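Local structure of dehalogenase (Rhodospirillaceae, 6A41) at residues 10-15 with 35-40; 14-19 with 81-86; 22-27 with 213-218; 31-36 with 54-59; 181-186 with 209-214. The protein probably removes halogen from organic substrates, using a Rossmann-type fold of the short-chain dehydrogenase/reductase superfamily, to which enoyl-acyl carrier protein reductases also belong. All coordinates share one frame; numbering follows the deposited sequence.

Interaction 1. Residues 10-15 with 35-40; sequences ITNVEK and HDPSFD
His35 and Asp36 both swing CG away from their own backbone N (chi1 156° and -169°), and in this way the imidazole and the carboxylate are offered to the turn Asn12-Lys15. The ring uses its ND1 edge: Asn12 N donates to His35 ND1 over 3.1 Å, close to straight and only slightly tilted from the ring plane. The Asn12 side chain runs alongside, its amide almost perpendicular to the imidazole (82°), with Asn12 OD1 3.2 Å from His35 CE1; its ND2 is bound to Asn83 O. Asp36 grips Glu14 instead: Glu14 N reaches Asp36 OD1 at 3.0 Å from above the carboxylate plane. Ser38 N closes an Asx turn onto Asp36 OD2 at 2.9 Å, and Ser38 OG grips the same oxygen at 2.7 Å from the opposite face, which fixes the rotation of the group. The backbones add two bonds, His35 N to Ile10 O and Val13 N to His35 O. On the apolar side Val13 CG1 meets Phe39 CZ at 3.6 Å, the Val13 and Phe39 side chains crossing at about a right angle, and Asp36 CB sits over the centre of one face of that ring. The two loops follow the first two strands of the Rossmann-type sheet, and in nucleotide-binding relatives such loops border the adenosine half of the dinucleotide. ND1 acts here as an acceptor and NE2 makes a weak bond to Val61 O, consistent with a neutral imidazole. The Asp36 carboxylate is occupied by three donors, which probably helps it to tolerate Glu14 OE2, 5.4 Å from Asp36 OD1 and itself bound by His19 NE2.

Interaction 2. Residues 14-19 with 81-86; sequences EKFAGH and VNNDAY
Lys15 to Gly18 form a type II' turn, with Phe16 at positive phi, that leads through the N-cap Ala17 into helix 18-27 and faces Asn83 of strand 79-83. Asn83 reads the turn with both ends of its amide. Its ND2 donates to Lys15 O at 2.9 Å, nearly straight and close to the amide plane, although the donor stands above the carbonyl plane; Gly18 N gives the same oxygen its second bond. Asn83 OD1 in turn accepts from Ala17 N at 2.9 Å. Putting CG opposite the Asn83 backbone N (chi1 174°) sends the amide into the turn. Phe16 lays its CB 3.3 Å from Asn83 OD1 and 4.0 Å from Ala85 CB, while its CD2 approaches Asp84 O. The bent Lys15 chain brings CE to 3.9 Å from Ala85 CB, and its NZ forms a salt bridge with Asp186. A leucine in place of Asn83 would probably leave Ala17 N without its acceptor and Lys15 O without one of its two donors. Asn82 and Asn83 stand where the asparagines of the NNAG motif stand in short-chain dehydrogenases, though Asp84 and Ala85 follow; one amide, as acceptor and donor, ties the turn to the strand.

Interaction 3. Residues 22-27 with 213-218; sequences TRIALA and KSDELG
Arg23 and Asp215 make the salt bridge of this helix pair, near the surface: Arg23 NH1 donates to Asp215 OD1 at 2.7 Å, nearly straight. The carboxylate oxygen lies in the guanidinium plane at its edge and is met on the syn side, well out of the carboxylate plane, with the two flat groups turned 53° apart. Arg23 CD also rests 3.3 Å from Asp215 OD1, because the chain runs outward from the helix (chi1 -173°) and bends only at chi3 to bring NH1 round to the acid. Beside the salt bridge, Ile24 fills the gap between the helices. Its CG1 lies 3.5 Å from Asp215 O, its CD1 is 4.0 Å from Asp215 CG, and its CB faces the Gly218 backbone, where a side chain on the glycine would be tight against CG1. The next shell is a water that accepts from Arg23 NH1 at 2.9 Å and meets Ser214 OG at the same distance, linking the arginine to the first turn of helix 214-225. An alanine at Arg23 is likely to leave Asp215 without its charged mate and the water with one holder fewer. At the N-terminus of that helix Lys213 N donates to Glu216 OE1 at 2.8 Å, and Glu216 has a second partner in Arg210. The segments of the two helices approach to 8.6 Å between axes at a crossing angle of -58°, an approach probably helped by the absence of a side chain at Gly218. Helices 18-27 and 214-225, the first and last helices of the chain, here cross over the Rossmann-type sheet.

Interaction 4. Residues 31-36 with 54-59; sequences TVLAHD and GAHALS
Val32 O and His56 N open a ladder of three backbone hydrogen bonds between parallel strands: His56 N to Val32 O at 2.8 Å, Ala34 N to His56 O at 2.8 Å and Leu58 N to Ala34 O at 2.9 Å. His56 thus uses both its N and its O; Leu33 pairs with His56 and Ala34 with Ala57, in parallel. Two weaker CA-H...O contacts run beside the ladder, Ala55 CA to Val32 O and Leu33 CA to His56 O. Water closes both ends: one molecule donates to Val32 O and to Gly54 O, and another accepts from Asp36 N and lies 2.8 Å from Leu58 O.

The apolar contacts divide between the two faces. On that of Leu33 and His56, Leu33 CD2 lies 3.9 Å from His56 CB, and Leu33 CB looks onto Leu58 CD1 at 4.3 Å; Leu58 also leans its CB and CG on Ala34 O. Val32 CB meets Ala55 CB at 4.1 Å, next to Tyr48 of the connecting helix 42-51. The contact closes the beta-alpha-beta crossover 31-34, 42-51, 56-57, whose last strand is outermost in the sheet within this chain. Since the short strand 56-57 is joined through backbone atoms, the pairing itself asks little of the side chains, which largely supply packing against helices 42-51 and 63-74.

Interaction 5. Residues 181-186 with 209-214; sequences YVENPD and GRLGKS
Tyr181 O takes the shortest bond across this contact, accepting from Gly212 N at 2.8 Å and nearly straight. Glu183 N then donates to Gly212 O at 2.9 Å, and together the two bonds make a single beta bridge of Val182 with Gly212, joining the loop after strand 172-179 to the one that leads into helix 214-225 of this Rossmann-type fold. Tyr181 adopts left-handed backbone angles just before the bridge, and its oxygen is also approached by Leu211 CB at 3.4 Å. The side chains of these two residues touch at Tyr181 CB and Leu211 CD2, 3.8 Å apart; Leu211 CG is set beside its own backbone N (chi1 -59°), and chi2 of -166° then turns that methyl to the tyrosine. Gly212 lies close to Val182: a side chain there would come tight against Val182 CG2. The other branch, Val182 CG1, anti to its backbone N, lies 3.5 Å from Lys213 O. Glu183 stretches across the bridge, its CG resting 3.3 Å from Gly212 O, before the extended chain carries OE1 to a water. Within the first loop Asn184 ND2 donates to Val182 O and Asn184 OD1 accepts from Asp186 N, an Asx turn that shapes the chain leaving the bridge. Phe231 of a neighbouring subunit packs on Tyr181 and Val182, placing the bridge beside a subunit interface. The water donates to Glu183 OE1 at 2.9 Å and accepts from Ser214 N at 2.8 Å.

In the fold
Interaction 2 is the most central, its centre about 5 Å from that of the chain, and interaction 4 is likewise buried but lies at the sheet edge; interactions 1 and 5 are partly buried and interaction 3 is a surface contact. Chemistry follows place: a backbone ladder in interaction 4, side-chain amide, imidazole and carboxylate bonds to turns in interactions 1 and 2, a salt bridge with water in interaction 3, and a single backbone bridge beside a subunit interface in interaction 5. Interaction 1 shares residues with 2 and 4, and interaction 3 with 5; interactions 2 and 3 both use helix 18-27. Lys15 with Asp186 ties interactions 1 and 2 to interaction 5.

Interaction 1. Residues 10-15 with 35-40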
# COMPACT_ATOMS: atom_id res chain seq x y z
N ILE A 10 -17.45 -10.31 21.17
CA ILE A 10 -17.07 -8.96 20.89
C ILE A 10 -16.49 -8.38 22.23
O ILE A 10 -17.11 -8.49 23.28
CB ILE A 10 -18.25 -8.10 20.50
CG1 ILE A 10 -19.04 -8.70 19.29
CG2 ILE A 10 -17.79 -6.66 20.15
CD1 ILE A 10 -20.38 -8.03 18.99
N THR A 11 -15.31 -7.84 22.19
CA THR A 11 -14.71 -7.23 23.35
C THR A 11 -15.08 -5.75 23.48
O THR A 11 -15.50 -5.08 22.56
CB THR A 11 -13.18 -7.34 23.35
OG1 THR A 11 -12.62 -6.64 22.22
CG2 THR A 11 -12.78 -8.79 23.23
N ASN A 12 -14.87 -5.24 24.68
CA ASN A 12 -15.09 -3.83 25.02
C ASN A 12 -16.34 -3.28 24.36
O ASN A 12 -16.34 -2.19 23.73
CB ASN A 12 -13.83 -3.07 24.68
CG ASN A 12 -12.58 -3.63 25.32
OD1 ASN A 12 -12.45 -3.66 26.56
ND2 ASN A 12 -11.69 -4.15 24.52
N VAL A 13 -17.44 -4.00 24.53
CA VAL A 13 -18.60 -3.76 23.70
C VAL A 13 -19.27 -2.40 23.88
O VAL A 13 -20.01 -1.93 22.97
CB VAL A 13 -19.67 -4.86 23.87
CG1 VAL A 13 -20.52 -4.67 25.11
CG2 VAL A 13 -20.53 -5.03 22.66
N GLU A 14 -19.01 -1.76 25.00
CA GLU A 14 -19.46 -0.42 25.22
C GLU A 14 -18.67 0.61 24.52
O GLU A 14 -19.11 1.73 24.49
CB GLU A 14 -19.60 -0.06 26.76
CG GLU A 14 -20.63 -0.89 27.45
CD GLU A 14 -22.00 -0.67 26.85
OE1 GLU A 14 -22.49 0.49 26.79
OE2 GLU A 14 -22.64 -1.66 26.44
N LYS A 15 -17.56 0.29 23.89
CA LYS A 15 -16.77 1.26 23.14
C LYS A 15 -16.91 1.02 21.66
O LYS A 15 -17.29 -0.08 21.22
CB LYS A 15 -15.29 1.05 23.44
CG LYS A 15 -14.95 1.53 24.84
CD LYS A 15 -13.55 1.13 25.19
CE LYS A 15 -12.54 2.21 25.03
NZ LYS A 15 -12.77 3.45 25.81
N HIS A 35 -17.97 -9.03 26.06
CA HIS A 35 -17.13 -8.58 27.17
C HIS A 35 -17.19 -7.05 27.31
O HIS A 35 -17.32 -6.33 26.31
CB HIS A 35 -15.69 -9.02 26.95
CG HIS A 35 -14.69 -8.16 27.67
ND1 HIS A 35 -14.12 -7.07 27.06
CD2 HIS A 35 -14.17 -8.22 28.93
CE1 HIS A 35 -13.33 -6.45 27.94
NE2 HIS A 35 -13.33 -7.12 29.08
N ASP A 36 -17.12 -6.57 28.54
CA ASP A 36 -16.86 -5.17 28.78
C ASP A 36 -16.29 -5.04 30.21
O ASP A 36 -16.78 -5.71 31.11
CB ASP A 36 -18.12 -4.28 28.56
CG ASP A 36 -17.79 -2.78 28.54
OD1 ASP A 36 -17.36 -2.30 27.42
OD2 ASP A 36 -17.93 -2.10 29.66
N PRO A 37 -15.38 -4.08 30.44
CA PRO A 37 -14.97 -3.85 31.82
C PRO A 37 -16.08 -3.51 32.75
O PRO A 37 -15.93 -3.69 33.93
CB PRO A 37 -14.07 -2.60 31.75
CG PRO A 37 -13.59 -2.67 30.39
CD PRO A 37 -14.67 -3.19 29.52
N SER A 38 -17.18 -3.01 32.28
CA SER A 38 -18.31 -2.70 33.16
C SER A 38 -19.16 -3.89 33.53
O SER A 38 -19.90 -3.80 34.46
CB SER A 38 -19.20 -1.66 32.56
OG SER A 38 -19.97 -2.08 31.47
N PHE A 39 -19.03 -5.00 32.82
CA PHE A 39 -19.84 -6.16 33.00
C PHE A 39 -19.57 -7.01 34.29
O PHE A 39 -20.26 -8.02 34.48
CB PHE A 39 -19.84 -7.06 31.75
CG PHE A 39 -20.52 -6.46 30.54
CD1 PHE A 39 -21.21 -5.26 30.59
CD2 PHE A 39 -20.47 -7.10 29.35
CE1 PHE A 39 -21.86 -4.75 29.51
CE2 PHE A 39 -21.08 -6.54 28.25
CZ PHE A 39 -21.81 -5.42 28.34
N ASP A 40 -18.64 -6.64 35.15
CA ASP A 40 -18.67 -7.16 36.54
C ASP A 40 -19.89 -6.64 37.30
O ASP A 40 -20.23 -7.20 38.34
CB ASP A 40 -17.35 -6.96 37.32
CG ASP A 40 -16.90 -5.54 37.37
OD1 ASP A 40 -17.54 -4.60 36.78
OD2 ASP A 40 -15.80 -5.39 37.99

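Interaction 2. Residues 14-19 with 81-86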
# COMPACT_ATOMS: atom_id res chain seq x y z
N GLU A 14 -19.01 -1.76 25.00
CA GLU A 14 -19.46 -0.42 25.22
C GLU A 14 -18.67 0.61 24.52
O GLU A 14 -19.11 1.73 24.49
CB GLU A 14 -19.60 -0.06 26.76
CG GLU A 14 -20.63 -0.89 27.45
CD GLU A 14 -22.00 -0.67 26.85
OE1 GLU A 14 -22.49 0.49 26.79
OE2 GLU A 14 -22.64 -1.66 26.44
N LYS A 15 -17.56 0.29 23.89
CA LYS A 15 -16.77 1.26 23.14
C LYS A 15 -16.91 1.02 21.66
O LYS A 15 -17.29 -0.08 21.22
CB LYS A 15 -15.29 1.05 23.44
CG LYS A 15 -14.95 1.53 24.84
CD LYS A 15 -13.55 1.13 25.19
CE LYS A 15 -12.54 2.21 25.03
NZ LYS A 15 -12.77 3.45 25.81
N PHE A 16 -16.52 2.03 20.93
CA PHE A 16 -16.15 1.96 19.48
C PHE A 16 -17.21 1.18 18.66
O PHE A 16 -18.34 1.64 18.58
CB PHE A 16 -14.73 1.30 19.41
CG PHE A 16 -13.96 1.53 18.09
CD1 PHE A 16 -14.35 2.50 17.14
CD2 PHE A 16 -12.82 0.82 17.88
CE1 PHE A 16 -13.65 2.68 15.97
CE2 PHE A 16 -12.06 1.04 16.76
CZ PHE A 16 -12.44 1.96 15.82
N ALA A 17 -16.89 0.01 18.10
CA ALA A 17 -17.80 -0.64 17.18
C ALA A 17 -18.71 -1.67 17.86
O ALA A 17 -19.45 -2.43 17.19
CB ALA A 17 -17.02 -1.35 16.11
N GLY A 18 -18.70 -1.72 19.19
CA GLY A 18 -19.45 -2.81 19.90
C GLY A 18 -20.95 -2.90 19.63
O GLY A 18 -21.53 -4.00 19.41
N HIS A 19 -21.63 -1.78 19.76
CA HIS A 19 -23.04 -1.76 19.57
C HIS A 19 -23.46 -2.03 18.16
O HIS A 19 -24.41 -2.80 17.93
CB HIS A 19 -23.65 -0.45 20.07
CG HIS A 19 -23.67 -0.37 21.56
ND1 HIS A 19 -24.55 0.45 22.23
CD2 HIS A 19 -23.07 -1.14 22.50
CE1 HIS A 19 -24.38 0.27 23.54
NE2 HIS A 19 -23.48 -0.68 23.73
N VAL A 81 -14.04 -10.63 17.79
CA VAL A 81 -13.95 -9.27 17.32
C VAL A 81 -13.20 -8.47 18.36
O VAL A 81 -13.74 -8.23 19.50
CB VAL A 81 -15.36 -8.69 17.09
CG1 VAL A 81 -15.28 -7.24 16.73
CG2 VAL A 81 -16.13 -9.47 16.05
N ASN A 82 -11.95 -8.15 18.08
CA ASN A 82 -11.12 -7.43 19.03
C ASN A 82 -11.44 -5.93 18.80
O ASN A 82 -10.90 -5.35 17.91
CB ASN A 82 -9.66 -7.65 18.77
CG ASN A 82 -9.08 -8.93 19.38
OD1 ASN A 82 -8.35 -9.65 18.70
ND2 ASN A 82 -9.21 -9.08 20.63
N ASN A 83 -12.33 -5.37 19.61
CA ASN A 83 -12.84 -4.03 19.54
C ASN A 83 -12.10 -3.19 20.60
O ASN A 83 -12.39 -3.21 21.75
CB ASN A 83 -14.33 -4.09 19.74
CG ASN A 83 -14.97 -2.74 19.83
OD1 ASN A 83 -14.88 -1.92 18.88
ND2 ASN A 83 -15.64 -2.48 20.91
N ASP A 84 -11.02 -2.56 20.15
CA ASP A 84 -10.04 -1.92 21.01
C ASP A 84 -9.99 -0.42 20.67
O ASP A 84 -9.97 -0.04 19.50
CB ASP A 84 -8.65 -2.59 20.82
CG ASP A 84 -8.77 -4.10 20.95
OD1 ASP A 84 -9.04 -4.57 22.06
OD2 ASP A 84 -8.68 -4.79 19.90
N ALA A 85 -10.01 0.40 21.73
CA ALA A 85 -10.02 1.84 21.60
C ALA A 85 -9.43 2.55 22.81
O ALA A 85 -9.85 2.28 23.90
CB ALA A 85 -11.38 2.36 21.36
N TYR A 86 -8.39 3.35 22.54
CA TYR A 86 -7.75 4.28 23.46
C TYR A 86 -7.90 5.70 22.87
O TYR A 86 -7.95 5.83 21.63
CB TYR A 86 -6.24 3.90 23.62
CG TYR A 86 -5.44 4.73 24.60
CD1 TYR A 86 -5.45 4.47 25.97
CD2 TYR A 86 -4.76 5.86 24.17
CE1 TYR A 86 -4.77 5.30 26.90
CE2 TYR A 86 -4.04 6.68 25.05
CZ TYR A 86 -4.03 6.37 26.40
OH TYR A 86 -3.34 7.22 27.20

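Interaction 3. Residues 22-27 with 213-218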
# COMPACT_ATOMS: atom_id res chain seq x y z
N THR A 22 -22.89 -5.67 17.53
CA THR A 22 -23.87 -6.54 18.21
C THR A 22 -25.19 -6.58 17.43
O THR A 22 -25.77 -7.65 17.16
CB THR A 22 -24.18 -5.96 19.60
OG1 THR A 22 -23.04 -6.04 20.42
CG2 THR A 22 -25.30 -6.74 20.28
N ARG A 23 -25.61 -5.37 17.11
CA ARG A 23 -26.89 -5.13 16.42
C ARG A 23 -27.01 -5.87 15.07
O ARG A 23 -28.02 -6.60 14.79
CB ARG A 23 -27.12 -3.62 16.19
CG ARG A 23 -28.48 -3.30 15.65
CD ARG A 23 -28.73 -1.80 15.33
NE ARG A 23 -28.52 -1.06 16.54
CZ ARG A 23 -27.51 -0.25 16.87
NH1 ARG A 23 -26.55 0.07 16.09
NH2 ARG A 23 -27.54 0.26 18.11
N ILE A 24 -26.00 -5.69 14.24
CA ILE A 24 -26.00 -6.39 12.95
C ILE A 24 -25.80 -7.90 13.10
O ILE A 24 -26.51 -8.66 12.42
CB ILE A 24 -24.96 -5.76 11.99
CG1 ILE A 24 -25.27 -4.27 11.68
CG2 ILE A 24 -24.98 -6.49 10.65
CD1 ILE A 24 -26.67 -4.02 11.13
N ALA A 25 -24.88 -8.34 13.98
CA ALA A 25 -24.63 -9.77 14.14
C ALA A 25 -25.96 -10.47 14.54
O ALA A 25 -26.31 -11.52 14.03
CB ALA A 25 -23.58 -9.96 15.19
N LEU A 26 -26.72 -9.85 15.45
CA LEU A 26 -27.98 -10.45 15.93
C LEU A 26 -29.00 -10.50 14.80
O LEU A 26 -29.69 -11.46 14.62
CB LEU A 26 -28.49 -9.69 17.16
CG LEU A 26 -27.82 -9.83 18.48
CD1 LEU A 26 -28.51 -8.90 19.45
CD2 LEU A 26 -27.90 -11.24 18.99
N ALA A 27 -29.04 -9.45 13.97
CA ALA A 27 -29.97 -9.36 12.83
C ALA A 27 -29.58 -10.38 11.81
O ALA A 27 -30.40 -10.85 11.06
CB ALA A 27 -29.89 -7.94 12.20
N LYS A 213 -22.10 5.25 9.51
CA LYS A 213 -23.00 4.72 10.51
C LYS A 213 -22.40 3.56 11.27
O LYS A 213 -21.65 2.72 10.71
CB LYS A 213 -24.31 4.26 9.85
CG LYS A 213 -25.01 5.51 9.31
CD LYS A 213 -26.41 5.20 8.88
CE LYS A 213 -26.49 4.02 7.91
NZ LYS A 213 -27.59 4.31 6.89
N SER A 214 -22.77 3.47 12.56
CA SER A 214 -22.20 2.40 13.37
C SER A 214 -22.70 1.04 12.76
O SER A 214 -21.93 0.08 12.79
CB SER A 214 -22.60 2.48 14.86
OG SER A 214 -23.99 2.31 14.87
N ASP A 215 -23.92 0.99 12.19
CA ASP A 215 -24.40 -0.16 11.43
C ASP A 215 -23.64 -0.60 10.17
O ASP A 215 -23.70 -1.80 9.81
CB ASP A 215 -25.85 -0.03 11.12
CG ASP A 215 -26.70 -0.25 12.42
OD1 ASP A 215 -26.17 -0.62 13.54
OD2 ASP A 215 -27.89 -0.06 12.32
N GLU A 216 -22.96 0.38 9.55
CA GLU A 216 -22.10 0.13 8.39
C GLU A 216 -20.81 -0.53 8.84
O GLU A 216 -20.36 -1.54 8.24
CB GLU A 216 -21.76 1.40 7.57
CG GLU A 216 -22.93 1.89 6.77
CD GLU A 216 -22.87 3.37 6.27
OE1 GLU A 216 -22.29 4.24 6.91
OE2 GLU A 216 -23.46 3.59 5.19
N LEU A 217 -20.22 0.07 9.87
CA LEU A 217 -19.00 -0.61 10.50
C LEU A 217 -19.38 -1.98 11.00
O LEU A 217 -18.63 -2.95 10.75
CB LEU A 217 -18.45 0.27 11.57
CG LEU A 217 -17.16 -0.19 12.26
CD1 LEU A 217 -16.10 -0.54 11.32
CD2 LEU A 217 -16.64 0.89 13.16
N GLY A 218 -20.54 -2.07 11.69
CA GLY A 218 -20.98 -3.40 12.17
C GLY A 218 -21.18 -4.46 11.02
O GLY A 218 -20.76 -5.64 11.15
O HOH W 1 -25.01 2.01 17.61

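Interaction 4. Residues 31-36 with 54-59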
# COMPACT_ATOMS: atom_id res chain seq x y z
N THR A 31 -25.11 -15.79 17.49
CA THR A 31 -25.10 -15.82 18.98
C THR A 31 -23.93 -14.88 19.41
O THR A 31 -22.77 -15.17 19.17
CB THR A 31 -24.82 -17.24 19.47
OG1 THR A 31 -25.81 -18.08 18.91
CG2 THR A 31 -24.76 -17.38 21.01
N VAL A 32 -24.26 -13.83 20.11
CA VAL A 32 -23.30 -12.85 20.49
C VAL A 32 -23.01 -12.99 21.99
O VAL A 32 -23.92 -12.99 22.82
CB VAL A 32 -23.82 -11.44 20.17
CG1 VAL A 32 -22.88 -10.40 20.72
CG2 VAL A 32 -24.04 -11.29 18.65
N LEU A 33 -21.73 -13.07 22.30
CA LEU A 33 -21.16 -13.00 23.61
C LEU A 33 -20.35 -11.71 23.72
O LEU A 33 -19.57 -11.39 22.81
CB LEU A 33 -20.18 -14.14 23.80
CG LEU A 33 -20.70 -15.53 23.55
CD1 LEU A 33 -19.65 -16.54 23.85
CD2 LEU A 33 -22.06 -15.77 24.25
N ALA A 34 -20.53 -10.98 24.78
CA ALA A 34 -19.94 -9.65 24.88
C ALA A 34 -19.18 -9.55 26.17
O ALA A 34 -19.74 -9.83 27.23
CB ALA A 34 -21.00 -8.56 24.82
N HIS A 35 -17.97 -9.03 26.06
CA HIS A 35 -17.13 -8.58 27.17
C HIS A 35 -17.19 -7.05 27.31
O HIS A 35 -17.32 -6.33 26.31
CB HIS A 35 -15.69 -9.02 26.95
CG HIS A 35 -14.69 -8.16 27.67
ND1 HIS A 35 -14.12 -7.07 27.06
CD2 HIS A 35 -14.17 -8.22 28.93
CE1 HIS A 35 -13.33 -6.45 27.94
NE2 HIS A 35 -13.33 -7.12 29.08
N ASP A 36 -17.12 -6.57 28.54
CA ASP A 36 -16.86 -5.17 28.78
C ASP A 36 -16.29 -5.04 30.21
O ASP A 36 -16.78 -5.71 31.11
CB ASP A 36 -18.12 -4.28 28.56
CG ASP A 36 -17.79 -2.78 28.54
OD1 ASP A 36 -17.36 -2.30 27.42
OD2 ASP A 36 -17.93 -2.10 29.66
N GLY A 54 -30.94 -11.38 23.10
CA GLY A 54 -30.28 -12.50 22.50
C GLY A 54 -28.80 -12.38 22.68
O GLY A 54 -28.18 -13.35 22.53
N ALA A 55 -28.20 -11.20 22.91
CA ALA A 55 -26.76 -11.07 23.23
C ALA A 55 -26.55 -11.42 24.72
O ALA A 55 -27.39 -11.10 25.51
CB ALA A 55 -26.26 -9.68 23.00
N HIS A 56 -25.43 -12.06 25.04
CA HIS A 56 -25.09 -12.45 26.44
C HIS A 56 -23.91 -11.58 26.95
O HIS A 56 -22.75 -11.63 26.42
CB HIS A 56 -24.68 -13.90 26.48
CG HIS A 56 -24.29 -14.38 27.86
ND1 HIS A 56 -25.22 -14.69 28.84
CD2 HIS A 56 -23.08 -14.64 28.42
CE1 HIS A 56 -24.59 -15.02 29.97
NE2 HIS A 56 -23.28 -15.06 29.72
N ALA A 57 -24.12 -10.87 28.03
CA ALA A 57 -23.05 -10.10 28.69
C ALA A 57 -22.28 -11.04 29.65
O ALA A 57 -22.88 -11.62 30.58
CB ALA A 57 -23.67 -8.91 29.41
N LEU A 58 -20.98 -11.19 29.45
CA LEU A 58 -20.17 -12.08 30.29
C LEU A 58 -19.78 -11.35 31.57
O LEU A 58 -19.40 -10.13 31.55
CB LEU A 58 -18.89 -12.41 29.53
CG LEU A 58 -19.19 -13.27 28.30
CD1 LEU A 58 -17.98 -13.18 27.33
CD2 LEU A 58 -19.34 -14.72 28.70
N SER A 59 -19.89 -12.04 32.68
CA SER A 59 -19.70 -11.37 33.96
C SER A 59 -18.20 -11.35 34.36
O SER A 59 -17.80 -10.59 35.22
CB SER A 59 -20.58 -12.04 35.05
OG SER A 59 -20.21 -13.38 35.09
O HOH W 2 -25.86 -14.95 23.20
O HOH W 3 -17.14 -9.08 30.37

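Interaction 5. Residues 181-186 with 209-214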
# COMPACT_ATOMS: atom_id res chain seq x y z
N TYR A 181 -14.06 8.20 10.75
CA TYR A 181 -15.23 9.00 10.52
C TYR A 181 -16.53 8.23 10.66
O TYR A 181 -17.45 8.54 9.90
CB TYR A 181 -15.13 9.71 9.13
CG TYR A 181 -13.96 10.63 9.11
CD1 TYR A 181 -14.03 11.78 9.83
CD2 TYR A 181 -12.82 10.38 8.39
CE1 TYR A 181 -12.99 12.66 9.90
CE2 TYR A 181 -11.74 11.22 8.44
CZ TYR A 181 -11.82 12.41 9.19
OH TYR A 181 -10.74 13.30 9.33
N VAL A 182 -16.58 7.22 11.56
CA VAL A 182 -17.78 6.45 11.82
C VAL A 182 -18.33 6.91 13.17
O VAL A 182 -17.57 6.94 14.16
CB VAL A 182 -17.56 4.96 11.89
CG1 VAL A 182 -18.87 4.24 12.27
CG2 VAL A 182 -16.99 4.44 10.60
N GLU A 183 -19.61 7.31 13.18
CA GLU A 183 -20.31 7.69 14.43
C GLU A 183 -20.03 6.60 15.44
O GLU A 183 -20.38 5.44 15.22
CB GLU A 183 -21.79 7.83 14.23
CG GLU A 183 -22.09 8.93 13.25
CD GLU A 183 -23.58 9.03 12.85
OE1 GLU A 183 -24.39 8.22 13.35
OE2 GLU A 183 -23.91 9.91 12.05
N ASN A 184 -19.43 6.99 16.56
CA ASN A 184 -19.11 6.08 17.61
C ASN A 184 -18.73 6.79 18.83
O ASN A 184 -18.24 7.91 18.75
CB ASN A 184 -18.06 5.06 17.16
CG ASN A 184 -16.65 5.51 17.21
OD1 ASN A 184 -16.06 5.55 18.31
ND2 ASN A 184 -16.00 5.69 16.01
N PRO A 185 -18.83 6.10 19.96
CA PRO A 185 -18.61 6.87 21.17
C PRO A 185 -17.21 7.31 21.49
O PRO A 185 -17.06 8.24 22.29
CB PRO A 185 -19.20 5.96 22.25
CG PRO A 185 -19.07 4.60 21.71
CD PRO A 185 -19.36 4.74 20.27
N ASP A 186 -16.20 6.66 20.92
CA ASP A 186 -14.78 6.93 21.21
C ASP A 186 -14.18 8.09 20.40
O ASP A 186 -13.53 8.99 20.95
CB ASP A 186 -13.96 5.64 21.08
CG ASP A 186 -14.24 4.76 22.24
OD1 ASP A 186 -15.33 4.08 22.26
OD2 ASP A 186 -13.50 4.89 23.23
N GLY A 209 -18.74 12.45 1.64
CA GLY A 209 -19.33 13.72 2.12
C GLY A 209 -20.21 13.56 3.35
O GLY A 209 -21.03 14.44 3.60
N ARG A 210 -19.98 12.54 4.17
CA ARG A 210 -20.79 12.27 5.34
C ARG A 210 -20.01 11.36 6.30
O ARG A 210 -19.06 10.72 5.86
CB ARG A 210 -22.14 11.59 4.96
CG ARG A 210 -21.90 10.14 4.47
CD ARG A 210 -23.16 9.37 4.31
NE ARG A 210 -22.96 8.04 3.74
CZ ARG A 210 -22.80 6.92 4.40
NH1 ARG A 210 -22.75 6.81 5.77
NH2 ARG A 210 -22.67 5.85 3.64
N LEU A 211 -20.41 11.29 7.58
CA LEU A 211 -19.90 10.26 8.49
C LEU A 211 -20.59 8.95 8.31
O LEU A 211 -21.70 8.87 7.78
CB LEU A 211 -20.04 10.67 9.95
CG LEU A 211 -19.37 11.90 10.42
CD1 LEU A 211 -19.31 11.97 11.95
CD2 LEU A 211 -17.99 12.15 9.94
N GLY A 212 -19.89 7.89 8.68
CA GLY A 212 -20.41 6.58 8.55
C GLY A 212 -21.24 6.22 9.74
O GLY A 212 -21.24 6.87 10.80
N LYS A 213 -22.10 5.25 9.51
CA LYS A 213 -23.00 4.72 10.51
C LYS A 213 -22.40 3.56 11.27
O LYS A 213 -21.65 2.72 10.71
CB LYS A 213 -24.31 4.26 9.85
CG LYS A 213 -25.01 5.51 9.31
CD LYS A 213 -26.41 5.20 8.88
CE LYS A 213 -26.49 4.02 7.91
NZ LYS A 213 -27.59 4.31 6.89
N SER A 214 -22.77 3.47 12.56
CA SER A 214 -22.20 2.40 13.37
C SER A 214 -22.70 1.04 12.76
O SER A 214 -21.93 0.08 12.79
CB SER A 214 -22.60 2.48 14.86
OG SER A 214 -23.99 2.31 14.87
O HOH W 4 -24.45 5.36 13.75